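Local coordinates for cellulose biosynthesis protein BcsG (Salmonella typhimurium LT2, PDB 5OLT) that is required for cellulose biosynthesis, the chain here being the zinc-binding extramembrane domain of this membrane protein, a member of the alkaline phosphatase family, at residues 129-132 with 133-136; 119-122 with 123-126. All blocks are in the same frame, centred on the assembly; numbering follows the deposited sequence.

In the fold
Interaction 2 (119-122 with 123-126) comes first along the chain and interaction 1 (129-132 with 133-136) follows within a few residues, their centres 16 Å apart. Interaction 2 joins the short, weakly bonded helix 119-122 to the chain leaving it; interaction 1 is the start of helix 132-138, which packs on the large mixed sheet of this alkaline phosphatase-family domain. Tyr131 OH spans the loop between them, lying 3.1 Å from Ala126 N, a probable hydrogen bond, and the Cys130-Cys114 disulfide ties the loop's far end to the chain before helix 119-122. The chain thus passes from a surface turn, with the side chain of Tyr123 about 11 Å from the zinc ion, to a buried helix start against the sheet.

Interaction 1 (129-132 with 133-136); sequences ECYL and FDNL
Asn135 reaches back from the first turn of helix 132-138 to the backbone of Glu129, its ND2 lying 2.8 Å from Glu129 O. The N-H points almost straight at the oxygen (173°), and the acceptor lies in the plane of the amide, although the nitrogen itself stands above the plane of the Glu129 carbonyl. With CG anti to its own carbonyl carbon (chi1 -69°), the short side chain folds back toward the residues before the helix. An asparagine suits this buried place because its amide can donate to a carbonyl of the 3-10 turn without bringing in a charge.

Tyr131 holds the N-cap position, and its carbonyl oxygen accepts Asn135 N at 3.0 Å, almost in line with the C=O bond; Asp134 N adds a weak bond to the same oxygen. One residue on, Leu136 N bonds to Leu132 O at 3.0 Å, so the helical pattern is established at once. Helix 132-138 lies against the central mixed sheet: Phe133 touches strands 60-66, 142-147 and 210-216, and Leu136 touches the first and last of these, a close-packed side that suits bulky apolar residues. Leu132, also buried, packs on Ser113 and brings CD2 within 4.2 Å of Phe133 CE1. Its CG meets Leu136 CD1 more distantly, at 4.4 Å.

Two separate, partly exposed ends are looser, as befits their carboxylates. Asp134 runs alongside Tyr131, pointing the same way, with OD2 3.5 Å from Tyr131 CB in the conformer modelled here; it also touches Gln143 of strand 142-147. The hydroxyl of that tyrosine is satisfied by Ala126 N. At the other end, in the 3-10 turn, the carboxylate of Glu129 makes a long, weak ion pair with Lys45.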
ATOM      1  N   GLU A 129      -5.991  10.117 -14.514  0.70 18.56           N
ATOM      2  CA  GLU A 129      -6.756   8.917 -14.103  0.70 18.28           C
ATOM      3  C   GLU A 129      -5.940   7.970 -13.227  0.70 15.17           C
ATOM      4  O   GLU A 129      -6.466   7.023 -12.662  0.70 14.93           O
ATOM      5  CB  GLU A 129      -7.308   8.158 -15.321  0.70 19.92           C
ATOM      6  CG  GLU A 129      -6.286   7.362 -16.126  0.70 24.92           C
ATOM      7  CD  GLU A 129      -6.671   7.172 -17.594  0.70 28.32           C
ATOM      8  OE1 GLU A 129      -7.772   7.608 -17.998  0.70 37.81           O
ATOM      9  OE2 GLU A 129      -5.871   6.572 -18.339  0.70 32.58           O
ATOM     10  N   CYS A 130      -4.652   8.228 -13.117  1.00 14.02           N
ATOM     11  CA  CYS A 130      -3.794   7.358 -12.327  1.00 14.13           C
ATOM     12  C   CYS A 130      -3.853   7.677 -10.838  1.00 12.02           C
ATOM     13  O   CYS A 130      -3.502   6.804 -10.020  1.00 12.71           O
ATOM     14  CB  CYS A 130      -2.361   7.445 -12.807  1.00 17.07           C
ATOM     15  SG  CYS A 130      -2.161   6.924 -14.532  1.00 21.66           S
ATOM     16  N   TYR A 131      -4.307   8.875 -10.486  1.00 11.23           N
ATOM     17  CA  TYR A 131      -4.253   9.341  -9.104  1.00 11.30           C
ATOM     18  C   TYR A 131      -5.501   8.914  -8.370  1.00 11.87           C
ATOM     19  O   TYR A 131      -6.573   9.460  -8.589  1.00 12.02           O
ATOM     20  CB  TYR A 131      -4.055  10.854  -9.018  1.00 12.90           C
ATOM     21  CG  TYR A 131      -2.759  11.333  -9.630  1.00 13.68           C
ATOM     22  CD1 TYR A 131      -2.647  11.508 -11.017  1.00 15.15           C
ATOM     23  CD2 TYR A 131      -1.658  11.621  -8.822  1.00 15.65           C
ATOM     24  CE1 TYR A 131      -1.463  11.968 -11.584  1.00 16.84           C
ATOM     25  CE2 TYR A 131      -0.460  12.074  -9.394  1.00 17.08           C
ATOM     26  CZ  TYR A 131      -0.401  12.269 -10.770  1.00 17.47           C
ATOM     27  OH  TYR A 131       0.768  12.707 -11.376  1.00 21.09           O
ATOM     28  N   LEU A 132      -5.348   7.899  -7.514  1.00 11.62           N
ATOM     29  CA  LEU A 132      -6.491   7.295  -6.834  1.00 11.54           C
ATOM     30  C   LEU A 132      -7.381   8.340  -6.129  1.00 11.70           C
ATOM     31  O   LEU A 132      -8.639   8.294  -6.248  1.00 11.31           O
ATOM     32  CB  LEU A 132      -5.966   6.277  -5.809  1.00 11.59           C
ATOM     33  CG  LEU A 132      -6.997   5.629  -4.871  1.00 11.81           C
ATOM     34  CD1 LEU A 132      -7.989   4.797  -5.710  1.00 14.81           C
ATOM     35  CD2 LEU A 132      -6.245   4.782  -3.825  1.00 14.80           C
ATOM     36  N   PHE A 133      -6.770   9.240  -5.371  1.00 12.17           N
ATOM     37  CA  PHE A 133      -7.520  10.238  -4.608  1.00 12.01           C
ATOM     38  C   PHE A 133      -8.181  11.270  -5.515  1.00 13.45           C
ATOM     39  O   PHE A 133      -9.240  11.801  -5.155  1.00 14.68           O
ATOM     40  CB  PHE A 133      -6.668  10.869  -3.494  1.00 12.59           C
ATOM     41  CG  PHE A 133      -6.414   9.924  -2.356  1.00 12.14           C
ATOM     42  CD1 PHE A 133      -5.396   8.975  -2.422  1.00 13.32           C
ATOM     43  CD2 PHE A 133      -7.223   9.970  -1.223  1.00 13.75           C
ATOM     44  CE1 PHE A 133      -5.190   8.079  -1.369  1.00 13.74           C
ATOM     45  CE2 PHE A 133      -7.013   9.098  -0.157  1.00 15.06           C
ATOM     46  CZ  PHE A 133      -6.011   8.147  -0.229  1.00 13.13           C
ATOM     47  N   ASP A 134      -7.599  11.526  -6.695  1.00 13.59           N
ATOM     48  CA  ASP A 134      -8.266  12.430  -7.649  0.70 14.44           C
ATOM     49  C   ASP A 134      -9.480  11.780  -8.264  1.00 13.72           C
ATOM     50  O   ASP A 134     -10.507  12.440  -8.463  1.00 15.69           O
ATOM     51  CB  ASP A 134      -7.292  12.838  -8.733  0.70 15.82           C
ATOM     52  CG  ASP A 134      -6.340  13.905  -8.271  0.70 20.56           C
ATOM     53  OD1 ASP A 134      -6.587  14.544  -7.208  0.70 25.13           O
ATOM     54  OD2 ASP A 134      -5.334  14.122  -8.986  0.70 23.13           O
ATOM     55  N   ASN A 135      -9.376  10.486  -8.561  1.00 12.83           N
ATOM     56  CA  ASN A 135     -10.513   9.720  -9.057  1.00 12.90           C
ATOM     57  C   ASN A 135     -11.640   9.791  -8.031  1.00 12.76           C
ATOM     58  O   ASN A 135     -12.807   9.962  -8.401  1.00 15.14           O
ATOM     59  CB  ASN A 135     -10.113   8.258  -9.331  1.00 12.94           C
ATOM     60  CG  ASN A 135      -9.160   8.130 -10.523  1.00 13.83           C
ATOM     61  OD1 ASN A 135      -9.223   8.925 -11.476  1.00 17.48           O
ATOM     62  ND2 ASN A 135      -8.278   7.154 -10.480  1.00 13.66           N
ATOM     63  N   LEU A 136     -11.301   9.667  -6.745  1.00 12.06           N
ATOM     64  CA  LEU A 136     -12.342   9.758  -5.723  1.00 12.54           C
ATOM     65  C   LEU A 136     -12.870  11.174  -5.547  1.00 13.62           C
ATOM     66  O   LEU A 136     -14.097  11.369  -5.392  1.00 13.98           O
ATOM     67  CB  LEU A 136     -11.797   9.198  -4.410  1.00 12.46           C
ATOM     68  CG  LEU A 136     -11.508   7.702  -4.497  1.00 12.07           C
ATOM     69  CD1 LEU A 136     -10.719   7.310  -3.249  1.00 13.85           C
ATOM     70  CD2 LEU A 136     -12.793   6.864  -4.644  1.00 14.16           C
TER

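Interaction 2 (119-122 with 123-126); sequences HTRL and YQPA
Tyr123 settles its ring between His119 and Leu122. CD2 packs against Leu122 CB at 3.7 Å, and His119 O sits at the ring edge, in the tyrosine plane, 3.5 Å from the same CD2. With CG anti to the backbone N (chi1 -176°), His119 extends its imidazole to meet the phenol obliquely, planes at 46°, NE2 being 3.5 Å from Tyr123 CE2. A large aromatic ring suits the spot, offering apolar carbon to its neighbours and a hydroxyl that bonds to Glu159.

Leu122 is the buried member: CB lies close to Tyr123 N as well as to the ring, and its branched apolar end suits the side that faces helix 102-110.

Gln124 lies on the exposed side, where its long polar chain runs beside Thr120, the two pointing the same way with NE2 3.7 Å from Thr120 CG2. Tyr123 N donates to Thr120 O at 3.1 Å, and Gln124 N to Arg121 O at 3.3 Å; both bonds run from residue i+3 back to i, the spacing of a 3-10 turn. Both nitrogens stand well above the carbonyl planes of their acceptors. A water 2.7 Å from Arg121 O also reaches Pro125 O, bridging the turn to the outgoing loop.

Beneath, Leu122 and Tyr123 both rest on helix 102-110, touching Ile107, while His119 meets Ala358 in the loop between strands 355-357 and 360-365.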
ATOM      1  N   HIS A 119      10.928   3.868 -12.024  1.00 11.04           N
ATOM      2  CA  HIS A 119      11.241   4.903 -11.086  1.00 11.57           C
ATOM      3  C   HIS A 119      11.288   6.306 -11.745  1.00 13.24           C
ATOM      4  O   HIS A 119      10.759   7.261 -11.176  1.00 14.08           O
ATOM      5  CB  HIS A 119      12.544   4.579 -10.359  1.00 12.17           C
ATOM      6  CG  HIS A 119      12.881   5.566  -9.303  1.00 12.55           C
ATOM      7  ND1 HIS A 119      12.415   5.463  -8.009  1.00 12.95           N
ATOM      8  CD2 HIS A 119      13.621   6.696  -9.351  1.00 14.11           C
ATOM      9  CE1 HIS A 119      12.889   6.469  -7.290  1.00 13.36           C
ATOM     10  NE2 HIS A 119      13.623   7.238  -8.088  1.00 14.04           N
ATOM     11  N   THR A 120      11.923   6.376 -12.920  0.60 15.39           N
ATOM     12  CA  THR A 120      12.017   7.617 -13.692  0.60 17.91           C
ATOM     13  C   THR A 120      10.618   8.240 -13.878  0.60 17.39           C
ATOM     14  O   THR A 120      10.431   9.433 -13.582  0.60 19.26           O
ATOM     15  CB  THR A 120      12.700   7.390 -15.064  0.60 18.52           C
ATOM     16  OG1 THR A 120      13.984   6.768 -14.883  0.60 18.08           O
ATOM     17  CG2 THR A 120      12.901   8.715 -15.796  0.60 20.18           C
ATOM     18  N   ARG A 121       9.662   7.410 -14.319  1.00 17.36           N
ATOM     19  CA  ARG A 121       8.287   7.842 -14.649  1.00 17.52           C
ATOM     20  C   ARG A 121       7.555   8.347 -13.387  1.00 19.26           C
ATOM     21  O   ARG A 121       6.630   9.199 -13.464  1.00 18.33           O
ATOM     22  CB  ARG A 121       7.508   6.715 -15.341  1.00 23.55           C
ATOM     23  CG  ARG A 121       7.541   6.565 -16.856  1.00 29.29           C
ATOM     24  CD  ARG A 121       6.088   6.377 -17.437  1.00 29.29           C
ATOM     25  NE  ARG A 121       5.461   5.036 -17.210  1.00 23.37           N
ATOM     26  CZ  ARG A 121       4.213   4.769 -16.791  1.00 22.02           C
ATOM     27  NH1 ARG A 121       3.326   5.750 -16.538  1.00 26.05           N
ATOM     28  NH2 ARG A 121       3.811   3.478 -16.649  1.00 19.51           N
ATOM     29  N   LEU A 122       7.952   7.870 -12.208  1.00 18.38           N
ATOM     30  CA  LEU A 122       7.330   8.412 -10.960  1.00 20.15           C
ATOM     31  C   LEU A 122       7.471   9.883 -10.730  1.00 21.48           C
ATOM     32  O   LEU A 122       6.668  10.495 -10.000  1.00 24.81           O
ATOM     33  CB  LEU A 122       7.939   7.823  -9.688  1.00 23.32           C
ATOM     34  CG  LEU A 122       7.466   6.511  -9.239  1.00 21.50           C
ATOM     35  CD1 LEU A 122       8.175   6.192  -7.928  1.00 15.70           C
ATOM     36  CD2 LEU A 122       5.952   6.412  -9.132  1.00 16.78           C
ATOM     37  N   TYR A 123       8.555  10.449 -11.278  1.00 21.67           N
ATOM     38  CA  TYR A 123       8.904  11.819 -10.997  1.00 21.40           C
ATOM     39  C   TYR A 123       8.500  12.797 -12.113  1.00 22.18           C
ATOM     40  O   TYR A 123       8.905  13.955 -12.109  1.00 25.98           O
ATOM     41  CB  TYR A 123      10.383  11.919 -10.564  1.00 24.39           C
ATOM     42  CG  TYR A 123      10.523  11.338  -9.187  1.00 22.36           C
ATOM     43  CD1 TYR A 123      10.309  12.139  -8.051  1.00 19.35           C
ATOM     44  CD2 TYR A 123      10.809   9.974  -8.992  1.00 23.17           C
ATOM     45  CE1 TYR A 123      10.369  11.593  -6.773  1.00 22.95           C
ATOM     46  CE2 TYR A 123      10.868   9.440  -7.725  1.00 24.49           C
ATOM     47  CZ  TYR A 123      10.670  10.239  -6.622  1.00 23.22           C
ATOM     48  OH  TYR A 123      10.736   9.710  -5.343  1.00 27.10           O
ATOM     49  N   GLN A 124       7.696  12.291 -13.051  1.00 20.44           N
ATOM     50  CA  GLN A 124       7.114  13.056 -14.126  1.00 22.77           C
ATOM     51  C   GLN A 124       5.607  12.985 -13.915  1.00 21.38           C
ATOM     52  O   GLN A 124       5.128  12.039 -13.305  1.00 19.16           O
ATOM     53  CB  GLN A 124       7.551  12.455 -15.478  1.00 23.53           C
ATOM     54  CG  GLN A 124       9.090  12.433 -15.626  1.00 28.42           C
ATOM     55  CD  GLN A 124       9.681  11.480 -16.669  1.00 35.40           C
ATOM     56  OE1 GLN A 124       9.007  10.608 -17.236  1.00 39.13           O
ATOM     57  NE2 GLN A 124      10.991  11.643 -16.912  1.00 38.19           N
ATOM     58  N   PRO A 125       4.843  13.985 -14.388  1.00 21.89           N
ATOM     59  CA  PRO A 125       3.380  13.920 -14.235  1.00 20.71           C
ATOM     60  C   PRO A 125       2.827  12.661 -14.884  1.00 19.12           C
ATOM     61  O   PRO A 125       3.358  12.192 -15.917  1.00 20.91           O
ATOM     62  CB  PRO A 125       2.907  15.132 -15.010  1.00 25.37           C
ATOM     63  CG  PRO A 125       4.036  16.100 -14.892  1.00 27.56           C
ATOM     64  CD  PRO A 125       5.299  15.295 -14.879  1.00 23.03           C
ATOM     65  N   ALA A 126       1.836  12.072 -14.231  1.00 20.05           N
ATOM     66  CA  ALA A 126       1.114  10.956 -14.769  1.00 20.30           C
ATOM     67  C   ALA A 126      -0.222  11.413 -15.349  1.00 19.66           C
ATOM     68  O   ALA A 126      -0.667  12.533 -15.131  1.00 20.91           O
ATOM     69  CB  ALA A 126       0.892   9.892 -13.687  1.00 24.22           C
TER
HETATM   70  O   HOH W   1       4.901   9.669 -15.419  1.00 26.61           O